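Local coordinates for putative S41 protease (Bacteroides fragilis NCTC 9343, PDB 3K50), which probably cleaves peptide bonds as a serine-type protease of family S41, although its physiological role is not established, at residues Leu192-Phe197 and Asp210-Ala215; Arg217-Gln220 and Glu226-Leu229; Asp230-Thr235 and Leu380-Thr385; Leu244-Leu249 and Glu306-Cys311. All blocks are in the same frame, centred on the assembly; numbering follows the deposited sequence.

Overall arrangement
All four contacts lie in or beside the ClpP/crotonase-like S41 core with its mixed six-stranded sheet. Contacts 1 and 2, centres about 11 Å apart, share helix 207-221 and the neighbouring parallel strands 187-194 and 226-230, so they fix two points of one beta-alpha-beta unit. Contact 3 begins where strand 226-230 runs out and ties that end, across 144 intervening residues, to the loop before helix 388-398. Those residues contain all of contact 4, which joins helices 239-249 and 304-312. Its centre lies about 13 Å from that of contact 1. Contacts 1, 2 and 4 touch one another in the helix-sheet core, whereas contacts 3 and 4 do not touch.

Contact 1: residues Leu192-Phe197 and Asp210-Ala215; sequences LMYNEF and DDLRRA
Leu192 and Tyr194, at the end of strand 187-194, meet Leu212 of helix 207-221 in the first half of a beta-alpha-beta crossover, the unit that returns the chain to strand 226-230. Being two residues apart on the strand, both side chains leave toward the helix, and Leu212 meets the pair mainly through CD1. This methyl is the common point: it lies 3.8 Å from CD2 of Leu192 and 4.0 Å from CD1 of Tyr194. The other branch takes a smaller part, Leu212 CD2 reaching Tyr194 CE1 at 4.2 Å. Leu212 crosses both strand residues at about a right angle, a branch end laid across each rather than a parallel alignment. With CG of Leu212 opposite its backbone N (chi1 -175°), the isobutyl group extends far enough to span the gap, since Tyr194 CA and Leu212 CA are still 8.6 Å apart. The far side of the tyrosine is also occupied: Tyr194 CE2 sits 3.6 Å above the centre of the Phe197 ring. The interface is apolar, with no hydrogen bond between the segments. Around it, Tyr194 touches Cys241 of helix 239-249, Ala215 rests on Phe179 of strand 176-184, and backbone bonds from Leu192 and Tyr194 to Asp230 join the strand to its neighbour 226-230.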
loop_
_atom_site.group_PDB
_atom_site.type_symbol
_atom_site.label_atom_id
_atom_site.label_comp_id
_atom_site.label_asym_id
_atom_site.label_seq_id
_atom_site.Cartn_x
_atom_site.Cartn_y
_atom_site.Cartn_z
ATOM N N LEU A 192 -1.359 -6.590 12.377
ATOM C CA LEU A 192 -2.308 -6.111 11.402
ATOM C C LEU A 192 -1.686 -5.879 10.039
ATOM O O LEU A 192 -0.804 -5.052 9.894
ATOM C CB LEU A 192 -2.930 -4.789 11.881
ATOM C CG LEU A 192 -3.959 -4.054 11.010
ATOM C CD1 LEU A 192 -5.266 -4.846 10.954
ATOM C CD2 LEU A 192 -4.218 -2.696 11.554
HETATM N N MSE A 193 -2.220 -6.586 9.047
HETATM C CA MSE A 193 -1.891 -6.389 7.637
HETATM C C MSE A 193 -2.990 -5.456 7.058
HETATM O O MSE A 193 -4.087 -5.908 6.769
HETATM C CB MSE A 193 -1.792 -7.729 6.919
HETATM C CG MSE A 193 -1.030 -7.689 5.655
HETATM SE SE MSE A 193 -1.587 -6.482 4.202
HETATM C CE MSE A 193 -0.019 -6.812 3.068
ATOM N N TYR A 194 -2.668 -4.152 6.963
ATOM C CA TYR A 194 -3.595 -3.088 6.546
ATOM C C TYR A 194 -3.113 -2.590 5.209
ATOM O O TYR A 194 -2.050 -1.976 5.124
ATOM C CB TYR A 194 -3.586 -1.941 7.557
ATOM C CG TYR A 194 -4.561 -0.798 7.260
ATOM C CD1 TYR A 194 -5.902 -0.987 7.354
ATOM C CD2 TYR A 194 -4.105 0.486 6.993
ATOM C CE1 TYR A 194 -6.827 0.090 7.130
ATOM C CE2 TYR A 194 -4.986 1.561 6.771
ATOM C CZ TYR A 194 -6.332 1.360 6.852
ATOM O OH TYR A 194 -7.200 2.405 6.649
ATOM N N ASN A 195 -3.886 -2.828 4.160
ATOM C CA ASN A 195 -3.315 -2.662 2.801
ATOM C C ASN A 195 -3.663 -1.414 2.016
ATOM O O ASN A 195 -3.101 -1.209 0.970
ATOM C CB ASN A 195 -3.652 -3.914 1.956
ATOM C CG ASN A 195 -2.585 -4.225 0.902
ATOM O OD1 ASN A 195 -1.408 -4.169 1.187
ATOM N ND2 ASN A 195 -3.008 -4.502 -0.314
ATOM N N GLU A 196 -4.566 -0.583 2.528
ATOM C CA GLU A 196 -4.989 0.586 1.807
ATOM C C GLU A 196 -5.697 1.523 2.755
ATOM O O GLU A 196 -6.517 1.089 3.548
ATOM C CB GLU A 196 -5.951 0.188 0.665
ATOM C CG GLU A 196 -6.221 1.279 -0.245
ATOM C CD GLU A 196 -7.276 0.964 -1.298
ATOM O OE1 GLU A 196 -7.944 -0.088 -1.233
ATOM O OE2 GLU A 196 -7.433 1.817 -2.190
ATOM N N PHE A 197 -5.332 2.810 2.708
ATOM C CA PHE A 197 -6.011 3.816 3.521
ATOM C C PHE A 197 -7.290 4.239 2.781
ATOM O O PHE A 197 -7.342 5.277 2.097
ATOM C CB PHE A 197 -5.075 5.008 3.804
ATOM C CG PHE A 197 -3.922 4.657 4.725
ATOM C CD1 PHE A 197 -2.842 3.982 4.257
ATOM C CD2 PHE A 197 -3.946 5.013 6.059
ATOM C CE1 PHE A 197 -1.802 3.631 5.105
ATOM C CE2 PHE A 197 -2.915 4.669 6.910
ATOM C CZ PHE A 197 -1.844 3.962 6.428
ATOM N N ASP A 210 -14.737 1.161 10.060
ATOM C CA ASP A 210 -15.393 0.393 11.134
ATOM C C ASP A 210 -14.791 -1.020 11.271
ATOM O O ASP A 210 -14.740 -1.553 12.364
ATOM C CB ASP A 210 -16.942 0.423 11.019
ATOM C CG ASP A 210 -17.516 1.802 11.424
ATOM O OD1 ASP A 210 -16.835 2.504 12.193
ATOM O OD2 ASP A 210 -18.616 2.208 10.988
ATOM N N ASP A 211 -14.379 -1.630 10.167
ATOM C CA ASP A 211 -13.634 -2.898 10.224
ATOM C C ASP A 211 -12.346 -2.660 11.020
ATOM O O ASP A 211 -11.931 -3.498 11.809
ATOM C CB ASP A 211 -13.203 -3.375 8.831
ATOM C CG ASP A 211 -14.333 -3.856 7.998
ATOM O OD1 ASP A 211 -15.360 -4.272 8.582
ATOM O OD2 ASP A 211 -14.197 -3.848 6.748
ATOM N N LEU A 212 -11.662 -1.556 10.727
ATOM C CA LEU A 212 -10.403 -1.225 11.457
ATOM C C LEU A 212 -10.665 -1.035 12.966
ATOM O O LEU A 212 -9.932 -1.564 13.804
ATOM C CB LEU A 212 -9.711 0.015 10.857
ATOM C CG LEU A 212 -8.352 0.480 11.365
ATOM C CD1 LEU A 212 -7.277 -0.551 11.035
ATOM C CD2 LEU A 212 -7.941 1.826 10.753
ATOM N N ARG A 213 -11.728 -0.315 13.312
ATOM C CA ARG A 213 -12.104 -0.122 14.690
ATOM C C ARG A 213 -12.355 -1.439 15.350
ATOM O O ARG A 213 -12.022 -1.627 16.528
ATOM C CB ARG A 213 -13.375 0.719 14.826
ATOM C CG ARG A 213 -13.157 2.190 14.509
ATOM C CD ARG A 213 -14.410 2.998 14.614
ATOM N NE ARG A 213 -14.113 4.435 14.334
ATOM C CZ ARG A 213 -14.370 5.100 13.184
ATOM N NH1 ARG A 213 -14.950 4.525 12.143
ATOM N NH2 ARG A 213 -14.018 6.378 13.051
ATOM N N ARG A 214 -12.993 -2.336 14.619
ATOM C CA ARG A 214 -13.373 -3.618 15.193
ATOM C C ARG A 214 -12.152 -4.433 15.564
ATOM O O ARG A 214 -12.171 -5.095 16.582
ATOM C CB ARG A 214 -14.267 -4.379 14.219
ATOM C CG ARG A 214 -14.849 -5.680 14.798
ATOM C CD ARG A 214 -16.173 -6.108 14.164
ATOM N NE ARG A 214 -16.170 -6.028 12.703
ATOM C CZ ARG A 214 -16.668 -5.029 11.958
ATOM N NH1 ARG A 214 -17.271 -3.939 12.469
ATOM N NH2 ARG A 214 -16.562 -5.127 10.649
ATOM N N ALA A 215 -11.135 -4.405 14.704
ATOM C CA ALA A 215 -9.863 -5.050 14.919
ATOM C C ALA A 215 -9.204 -4.470 16.200
ATOM O O ALA A 215 -8.722 -5.216 17.064
ATOM C CB ALA A 215 -8.939 -4.800 13.671
#

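Contact 2: residues Arg217-Gln220 and Glu226-Leu229; sequences RDFQ and EFVL
Phe219 carries its ring opposite its own carbonyl carbon (chi1 -71°), whereas Phe227 holds CG opposite the backbone N (chi1 -158°); these two settings bring a helix ring and a strand ring together across backbones whose CA atoms, in Phe219 and Phe227, are 9.5 Å apart. The torsion of Phe227 is needed because its CB points aside from the helix, and the outer part of the ring comes nearer. The result is an offset edge-to-face pair. The centroids of the Phe219 and Phe227 rings lie 5.2 Å apart with planes at 82°, and Phe227 offers its edge to the face of Phe219. The offset shows in the atoms: CE2 of Phe227 is 3.5 Å from CE2 and 3.6 Å from CD2 of Phe219, but 4.2 Å from its CZ. Contact is thus concentrated on one side of the Phe219 ring. Phe227 CZ adds a further approach of 3.7 Å to Phe219 CE2. Both residues are buried, and each has another aromatic neighbour: Phe219 stacks with Phe179 of strand 176-184, and Phe227 meets Phe216, one helical turn before Gln220. The aromatic pair joins the C-terminal part of helix 207-221 to the start of strand 226-230, closing the second half of a beta-alpha-beta crossover.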
loop_
_atom_site.group_PDB
_atom_site.type_symbol
_atom_site.label_atom_id
_atom_site.label_comp_id
_atom_site.label_asym_id
_atom_site.label_seq_id
_atom_site.Cartn_x
_atom_site.Cartn_y
_atom_site.Cartn_z
ATOM N N ARG A 217 -10.678 -2.904 18.770
ATOM C CA ARG A 217 -11.438 -3.342 19.899
ATOM C C ARG A 217 -10.994 -4.776 20.313
ATOM O O ARG A 217 -10.817 -5.042 21.492
ATOM C CB ARG A 217 -12.922 -3.342 19.551
ATOM C CG ARG A 217 -13.866 -3.693 20.747
ATOM C CD ARG A 217 -15.250 -4.130 20.240
ATOM N NE ARG A 217 -15.110 -5.258 19.316
ATOM C CZ ARG A 217 -16.107 -5.909 18.722
ATOM N NH1 ARG A 217 -17.373 -5.587 18.967
ATOM N NH2 ARG A 217 -15.815 -6.918 17.897
ATOM N N ASP A 218 -10.831 -5.675 19.342
ATOM C CA ASP A 218 -10.387 -7.057 19.585
ATOM C C ASP A 218 -8.961 -7.060 20.147
ATOM O O ASP A 218 -8.657 -7.811 21.077
ATOM C CB ASP A 218 -10.462 -7.903 18.305
ATOM C CG ASP A 218 -11.905 -8.204 17.851
ATOM O OD1 ASP A 218 -12.877 -7.916 18.618
ATOM O OD2 ASP A 218 -12.047 -8.728 16.720
ATOM N N PHE A 219 -8.112 -6.164 19.644
ATOM C CA PHE A 219 -6.772 -6.062 20.200
ATOM C C PHE A 219 -6.788 -5.661 21.666
ATOM O O PHE A 219 -6.052 -6.232 22.440
ATOM C CB PHE A 219 -5.900 -5.093 19.438
ATOM C CG PHE A 219 -5.493 -5.583 18.063
ATOM C CD1 PHE A 219 -5.081 -6.897 17.854
ATOM C CD2 PHE A 219 -5.473 -4.718 17.007
ATOM C CE1 PHE A 219 -4.693 -7.319 16.608
ATOM C CE2 PHE A 219 -5.080 -5.144 15.733
ATOM C CZ PHE A 219 -4.715 -6.438 15.538
ATOM N N GLN A 220 -7.606 -4.668 22.029
ATOM C CA GLN A 220 -7.669 -4.218 23.418
ATOM C C GLN A 220 -8.232 -5.348 24.320
ATOM O O GLN A 220 -7.706 -5.622 25.382
ATOM C CB GLN A 220 -8.539 -2.977 23.525
ATOM C CG GLN A 220 -8.608 -2.384 24.921
ATOM C CD GLN A 220 -9.768 -1.439 25.060
ATOM O OE1 GLN A 220 -10.884 -1.729 24.594
ATOM N NE2 GLN A 220 -9.525 -0.289 25.709
ATOM N N GLU A 226 2.239 -5.028 22.434
ATOM C CA GLU A 226 3.230 -4.778 21.375
ATOM C C GLU A 226 2.438 -4.821 20.063
ATOM O O GLU A 226 1.352 -5.384 20.021
ATOM C CB GLU A 226 4.388 -5.798 21.326
ATOM C CG GLU A 226 5.293 -5.844 22.542
ATOM C CD GLU A 226 6.262 -4.686 22.750
ATOM O OE1 GLU A 226 6.619 -3.910 21.830
ATOM O OE2 GLU A 226 6.768 -4.617 23.877
ATOM N N PHE A 227 2.990 -4.254 18.994
ATOM C CA PHE A 227 2.236 -4.168 17.728
ATOM C C PHE A 227 3.128 -4.175 16.456
ATOM O O PHE A 227 4.143 -3.477 16.338
ATOM C CB PHE A 227 1.329 -2.930 17.770
ATOM C CG PHE A 227 0.151 -2.976 16.831
ATOM C CD1 PHE A 227 0.296 -2.709 15.472
ATOM C CD2 PHE A 227 -1.118 -3.219 17.311
ATOM C CE1 PHE A 227 -0.787 -2.749 14.615
ATOM C CE2 PHE A 227 -2.202 -3.239 16.470
ATOM C CZ PHE A 227 -2.056 -3.025 15.126
ATOM N N VAL A 228 2.722 -5.008 15.504
ATOM C CA VAL A 228 3.358 -5.095 14.204
ATOM C C VAL A 228 2.309 -4.665 13.156
ATOM O O VAL A 228 1.309 -5.363 12.945
ATOM C CB VAL A 228 3.839 -6.497 13.905
ATOM C CG1 VAL A 228 4.461 -6.557 12.518
ATOM C CG2 VAL A 228 4.822 -6.958 14.981
ATOM N N LEU A 229 2.503 -3.484 12.581
ATOM C CA LEU A 229 1.640 -2.943 11.525
ATOM C C LEU A 229 2.310 -3.229 10.149
ATOM O O LEU A 229 3.339 -2.640 9.817
ATOM C CB LEU A 229 1.448 -1.449 11.749
ATOM C CG LEU A 229 0.656 -0.621 10.733
ATOM C CD1 LEU A 229 -0.793 -0.944 10.748
ATOM C CD2 LEU A 229 0.886 0.926 11.031
#

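Contact 3: residues Asp230-Thr235 and Leu380-Thr385; sequences DLRYNT and LPFGNT
Phe382 reaches Asp230, Arg232 and Tyr233 from a type II beta turn, Pro381 to Asn384, in the loop before helix 388-398; it packs on the loop between strand 226-230 and helix 239-249 of the S41 core. Leu380 leads into this turn, its carbonyl oxygen bound by Arg110, and Pro381 opens it. Phe382 comes next, with CG opposite its carbonyl carbon (chi1 -60°), and meets the three partners through successive atoms. CD1 of Phe382 is 3.7 Å from OD2 of Asp230, and its CE1 is 3.6 Å above the plane of the Arg232 guanidinium, displaced toward the rim. With ring and guanidinium planes 76° apart, the phenyl edge sits over the flat cationic group. CZ of Phe382 then touches CE2 of Tyr233 at 3.8 Å. Gly383 follows with a positive phi, as suits the third position of a type II turn, and Asn384 N closes the turn on Pro381 O. In the opposing loop, Tyr191 OH bonds Asp230 OD2, Tyr233 OH is hydrogen-bonded to Glu372 OE2 and to Arg110 NH1, and Glu372 and Glu387 both form salt bridges with Arg232 NH1. Beneath the phenyl edge, Arg232 holds Asp230 side-on with two nitrogens: NH2 lies 2.8 Å from OD2, while Arg232 NE approaches the syn lone pair of Asp230 OD1 at 2.9 Å in a nearly straight bond of 172°.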
loop_
_atom_site.group_PDB
_atom_site.type_symbol
_atom_site.label_atom_id
_atom_site.label_comp_id
_atom_site.label_asym_id
_atom_site.label_seq_id
_atom_site.Cartn_x
_atom_site.Cartn_y
_atom_site.Cartn_z
ATOM N N ASP A 230 1.704 -4.129 9.367
ATOM C CA ASP A 230 2.253 -4.579 8.101
ATOM C C ASP A 230 1.692 -3.706 6.959
ATOM O O ASP A 230 0.552 -3.856 6.539
ATOM C CB ASP A 230 1.933 -6.093 7.963
ATOM C CG ASP A 230 2.640 -6.757 6.820
ATOM O OD1 ASP A 230 3.169 -6.057 5.937
ATOM O OD2 ASP A 230 2.698 -8.014 6.810
ATOM N N LEU A 231 2.499 -2.734 6.510
ATOM C CA LEU A 231 2.156 -1.826 5.424
ATOM C C LEU A 231 2.982 -2.143 4.166
ATOM O O LEU A 231 3.160 -1.333 3.262
ATOM C CB LEU A 231 2.474 -0.412 5.880
ATOM C CG LEU A 231 1.765 0.121 7.110
ATOM C CD1 LEU A 231 2.179 1.621 7.434
ATOM C CD2 LEU A 231 0.236 -0.032 6.968
ATOM N N ARG A 232 3.488 -3.347 4.071
ATOM C CA ARG A 232 4.435 -3.618 3.001
ATOM C C ARG A 232 4.002 -3.358 1.561
ATOM O O ARG A 232 4.872 -3.093 0.715
ATOM C CB ARG A 232 5.003 -5.049 3.117
ATOM C CG ARG A 232 4.096 -6.147 2.632
ATOM C CD ARG A 232 4.773 -7.483 2.845
ATOM N NE ARG A 232 4.707 -7.907 4.234
ATOM C CZ ARG A 232 5.326 -8.971 4.756
ATOM N NH1 ARG A 232 6.177 -9.705 4.034
ATOM N NH2 ARG A 232 5.137 -9.257 6.051
ATOM N N TYR A 233 2.722 -3.520 1.265
ATOM C CA TYR A 233 2.222 -3.325 -0.056
ATOM C C TYR A 233 1.216 -2.200 -0.065
ATOM O O TYR A 233 0.484 -2.060 -1.033
ATOM C CB TYR A 233 1.541 -4.626 -0.606
ATOM C CG TYR A 233 2.394 -5.837 -0.660
ATOM C CD1 TYR A 233 3.748 -5.754 -1.045
ATOM C CD2 TYR A 233 1.837 -7.134 -0.444
ATOM C CE1 TYR A 233 4.515 -6.855 -1.054
ATOM C CE2 TYR A 233 2.624 -8.260 -0.524
ATOM C CZ TYR A 233 3.958 -8.107 -0.824
ATOM O OH TYR A 233 4.770 -9.223 -0.849
ATOM N N ASN A 234 1.219 -1.366 0.964
ATOM C CA ASN A 234 0.254 -0.264 1.093
ATOM C C ASN A 234 0.692 1.022 0.349
ATOM O O ASN A 234 1.616 1.730 0.761
ATOM C CB ASN A 234 0.014 0.011 2.572
ATOM C CG ASN A 234 -1.190 0.905 2.808
ATOM O OD1 ASN A 234 -1.382 1.893 2.089
ATOM N ND2 ASN A 234 -1.979 0.594 3.857
ATOM N N THR A 235 0.012 1.318 -0.764
ATOM C CA THR A 235 0.396 2.420 -1.659
ATOM C C THR A 235 -0.246 3.761 -1.249
ATOM O O THR A 235 -0.108 4.780 -1.942
ATOM C CB THR A 235 0.037 2.090 -3.126
ATOM O OG1 THR A 235 -1.376 2.113 -3.280
ATOM C CG2 THR A 235 0.592 0.723 -3.581
ATOM N N LEU A 380 5.929 -16.764 3.478
ATOM C CA LEU A 380 4.805 -17.504 4.033
ATOM C C LEU A 380 3.589 -16.640 4.210
ATOM O O LEU A 380 3.707 -15.421 4.120
ATOM C CB LEU A 380 5.208 -18.051 5.415
ATOM C CG LEU A 380 6.237 -19.162 5.474
ATOM C CD1 LEU A 380 6.775 -19.319 6.865
ATOM C CD2 LEU A 380 5.629 -20.500 4.885
ATOM N N PRO A 381 2.395 -17.272 4.429
ATOM C CA PRO A 381 1.222 -16.476 4.663
ATOM C C PRO A 381 1.385 -15.418 5.732
ATOM O O PRO A 381 2.074 -15.634 6.722
ATOM C CB PRO A 381 0.185 -17.499 5.143
ATOM C CG PRO A 381 0.592 -18.771 4.315
ATOM C CD PRO A 381 2.070 -18.726 4.340
ATOM N N PHE A 382 0.697 -14.305 5.537
ATOM C CA PHE A 382 0.751 -13.235 6.530
ATOM C C PHE A 382 0.251 -13.681 7.906
ATOM O O PHE A 382 -0.747 -14.395 8.042
ATOM C CB PHE A 382 -0.075 -12.061 6.065
ATOM C CG PHE A 382 0.375 -11.468 4.760
ATOM C CD1 PHE A 382 1.585 -10.782 4.677
ATOM C CD2 PHE A 382 -0.460 -11.473 3.665
ATOM C CE1 PHE A 382 1.959 -10.195 3.492
ATOM C CE2 PHE A 382 -0.096 -10.903 2.505
ATOM C CZ PHE A 382 1.117 -10.230 2.418
ATOM N N GLY A 383 0.962 -13.269 8.940
ATOM C CA GLY A 383 0.597 -13.640 10.295
ATOM C C GLY A 383 1.185 -14.982 10.750
ATOM O O GLY A 383 1.131 -15.280 11.937
ATOM N N ASN A 384 1.772 -15.780 9.856
ATOM C CA ASN A 384 2.503 -16.991 10.263
ATOM C C ASN A 384 3.748 -16.431 10.927
ATOM O O ASN A 384 4.420 -15.628 10.333
ATOM C CB ASN A 384 2.816 -17.858 9.034
ATOM C CG ASN A 384 3.591 -19.126 9.354
ATOM O OD1 ASN A 384 4.601 -19.106 10.066
ATOM N ND2 ASN A 384 3.183 -20.230 8.725
ATOM N N THR A 385 4.065 -16.824 12.169
ATOM C CA THR A 385 5.181 -16.211 12.900
ATOM C C THR A 385 6.560 -16.493 12.322
ATOM O O THR A 385 7.559 -15.822 12.674
ATOM C CB THR A 385 5.171 -16.593 14.400
ATOM O OG1 THR A 385 5.219 -17.999 14.519
ATOM C CG2 THR A 385 3.871 -16.062 15.134
#

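Contact 4: residues Leu244-Leu249 and Glu306-Cys311; sequences LLCTML and EMVINC
Cys246 and Val308 face each other between two helices, each sending its CB toward the other segment, and the thiol sulfur comes up against the valine's forked end. The fork is met at both prongs and near its base: SG of Cys246 is 4.0 Å from CG1 of Val308, and 4.2 Å from both its CG2 and its CA. The same Cys246 SG thus lies against the backbone end of the valine as well as its methyls, which fits the close approach of the helices here, where the CA atoms of Cys246 and Val308 are only 6.7 Å apart. The helices concerned, 239-249 and 304-312, each follow a parallel strand of the central sheet, 226-230 and 292-297 respectively, within the ClpP/crotonase-like core of the S41 family. Leu245, the preceding residue, approaches Val308 from another direction and more loosely, its CD2 lying 4.4 Å from CG2 of Val308. That CG2 stands opposite the carbonyl carbon of Val308, while CG1 stands opposite the backbone N (chi1 169°); CG1 lies closest to the sulfur, while CG2 is shared between the sulfur and Leu245 CD2. Phe197 also packs against Val308 and Leu245, and Leu259 of strand 258-263 touches Cys246.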
loop_
_atom_site.group_PDB
_atom_site.type_symbol
_atom_site.label_atom_id
_atom_site.label_comp_id
_atom_site.label_asym_id
_atom_site.label_seq_id
_atom_site.Cartn_x
_atom_site.Cartn_y
_atom_site.Cartn_z
ATOM N N LEU A 244 -7.097 8.245 11.940
ATOM C CA LEU A 244 -7.802 7.239 12.764
ATOM C C LEU A 244 -6.827 6.162 13.317
ATOM O O LEU A 244 -6.748 5.937 14.531
ATOM C CB LEU A 244 -8.931 6.569 11.954
ATOM C CG LEU A 244 -9.667 5.376 12.618
ATOM C CD1 LEU A 244 -10.305 5.766 13.946
ATOM C CD2 LEU A 244 -10.684 4.719 11.723
ATOM N N LEU A 245 -6.042 5.576 12.409
ATOM C CA LEU A 245 -5.040 4.555 12.728
ATOM C C LEU A 245 -4.036 5.068 13.796
ATOM O O LEU A 245 -3.761 4.423 14.824
ATOM C CB LEU A 245 -4.314 4.138 11.441
ATOM C CG LEU A 245 -3.276 3.031 11.577
ATOM C CD1 LEU A 245 -3.883 1.699 12.236
ATOM C CD2 LEU A 245 -2.571 2.753 10.239
ATOM N N CYS A 246 -3.469 6.238 13.560
ATOM C CA CYS A 246 -2.551 6.806 14.531
ATOM C C CYS A 246 -3.145 7.035 15.871
ATOM O O CYS A 246 -2.493 6.798 16.883
ATOM C CB CYS A 246 -2.046 8.152 14.036
ATOM S SG CYS A 246 -0.908 8.005 12.602
ATOM N N THR A 247 -4.392 7.528 15.888
ATOM C CA THR A 247 -5.061 7.863 17.125
ATOM C C THR A 247 -5.193 6.586 17.967
ATOM O O THR A 247 -5.045 6.605 19.180
ATOM C CB THR A 247 -6.413 8.596 16.807
ATOM O OG1 THR A 247 -6.133 9.931 16.288
ATOM C CG2 THR A 247 -7.358 8.688 18.056
HETATM N N MSE A 248 -5.424 5.458 17.302
HETATM C CA MSE A 248 -5.666 4.217 18.015
HETATM C C MSE A 248 -4.378 3.477 18.444
HETATM O O MSE A 248 -4.426 2.653 19.366
HETATM C CB MSE A 248 -6.622 3.327 17.214
HETATM C CG MSE A 248 -8.070 3.840 17.130
HETATM SE SE MSE A 248 -9.447 2.660 16.503
HETATM C CE MSE A 248 -8.735 2.329 14.813
ATOM N N LEU A 249 -3.236 3.782 17.836
ATOM C CA LEU A 249 -1.960 3.140 18.216
ATOM C C LEU A 249 -1.237 3.908 19.305
ATOM O O LEU A 249 -0.560 3.315 20.118
ATOM C CB LEU A 249 -1.011 3.044 17.009
ATOM C CG LEU A 249 -1.377 2.137 15.853
ATOM C CD1 LEU A 249 -0.620 2.417 14.536
ATOM C CD2 LEU A 249 -1.093 0.653 16.358
ATOM N N GLU A 306 3.421 6.416 4.626
ATOM C CA GLU A 306 4.647 7.106 5.066
ATOM C C GLU A 306 4.345 8.218 6.052
ATOM O O GLU A 306 5.154 8.514 6.944
ATOM C CB GLU A 306 5.395 7.636 3.875
ATOM C CG GLU A 306 5.964 6.542 2.971
ATOM C CD GLU A 306 6.622 7.087 1.729
ATOM O OE1 GLU A 306 5.884 7.437 0.757
ATOM O OE2 GLU A 306 7.876 7.134 1.712
HETATM N N MSE A 307 3.183 8.815 5.900
HETATM C CA MSE A 307 2.685 9.842 6.847
HETATM C C MSE A 307 2.511 9.274 8.242
HETATM O O MSE A 307 2.813 9.944 9.225
HETATM C CB MSE A 307 1.368 10.414 6.326
HETATM C CG MSE A 307 0.621 11.452 7.234
HETATM SE SE MSE A 307 -0.278 10.721 8.862
HETATM C CE MSE A 307 -1.877 12.046 9.224
ATOM N N VAL A 308 2.066 8.029 8.332
ATOM C CA VAL A 308 1.894 7.388 9.600
ATOM C C VAL A 308 3.223 7.238 10.279
ATOM O O VAL A 308 3.374 7.500 11.480
ATOM C CB VAL A 308 1.228 5.980 9.444
ATOM C CG1 VAL A 308 1.314 5.228 10.766
ATOM C CG2 VAL A 308 -0.188 6.161 8.943
ATOM N N ILE A 309 4.204 6.819 9.532
ATOM C CA ILE A 309 5.554 6.711 10.083
ATOM C C ILE A 309 6.086 8.070 10.517
ATOM O O ILE A 309 6.581 8.234 11.635
ATOM C CB ILE A 309 6.573 6.081 9.069
ATOM C CG1 ILE A 309 6.153 4.630 8.720
ATOM C CG2 ILE A 309 8.003 6.199 9.601
ATOM C CD1 ILE A 309 6.885 4.045 7.435
ATOM N N ASN A 310 6.014 9.042 9.636
ATOM C CA ASN A 310 6.560 10.355 9.969
ATOM C C ASN A 310 5.942 11.042 11.223
ATOM O O ASN A 310 6.638 11.710 11.991
ATOM C CB ASN A 310 6.377 11.298 8.752
ATOM C CG ASN A 310 7.065 12.631 8.963
ATOM O OD1 ASN A 310 8.256 12.649 9.298
ATOM N ND2 ASN A 310 6.311 13.765 8.800
ATOM N N CYS A 311 4.610 10.977 11.303
ATOM C CA CYS A 311 3.785 11.585 12.329
ATOM C C CYS A 311 3.764 10.865 13.643
ATOM O O CYS A 311 3.633 11.509 14.691
ATOM C CB CYS A 311 2.369 11.739 11.793
ATOM S SG CYS A 311 2.422 12.990 10.408
#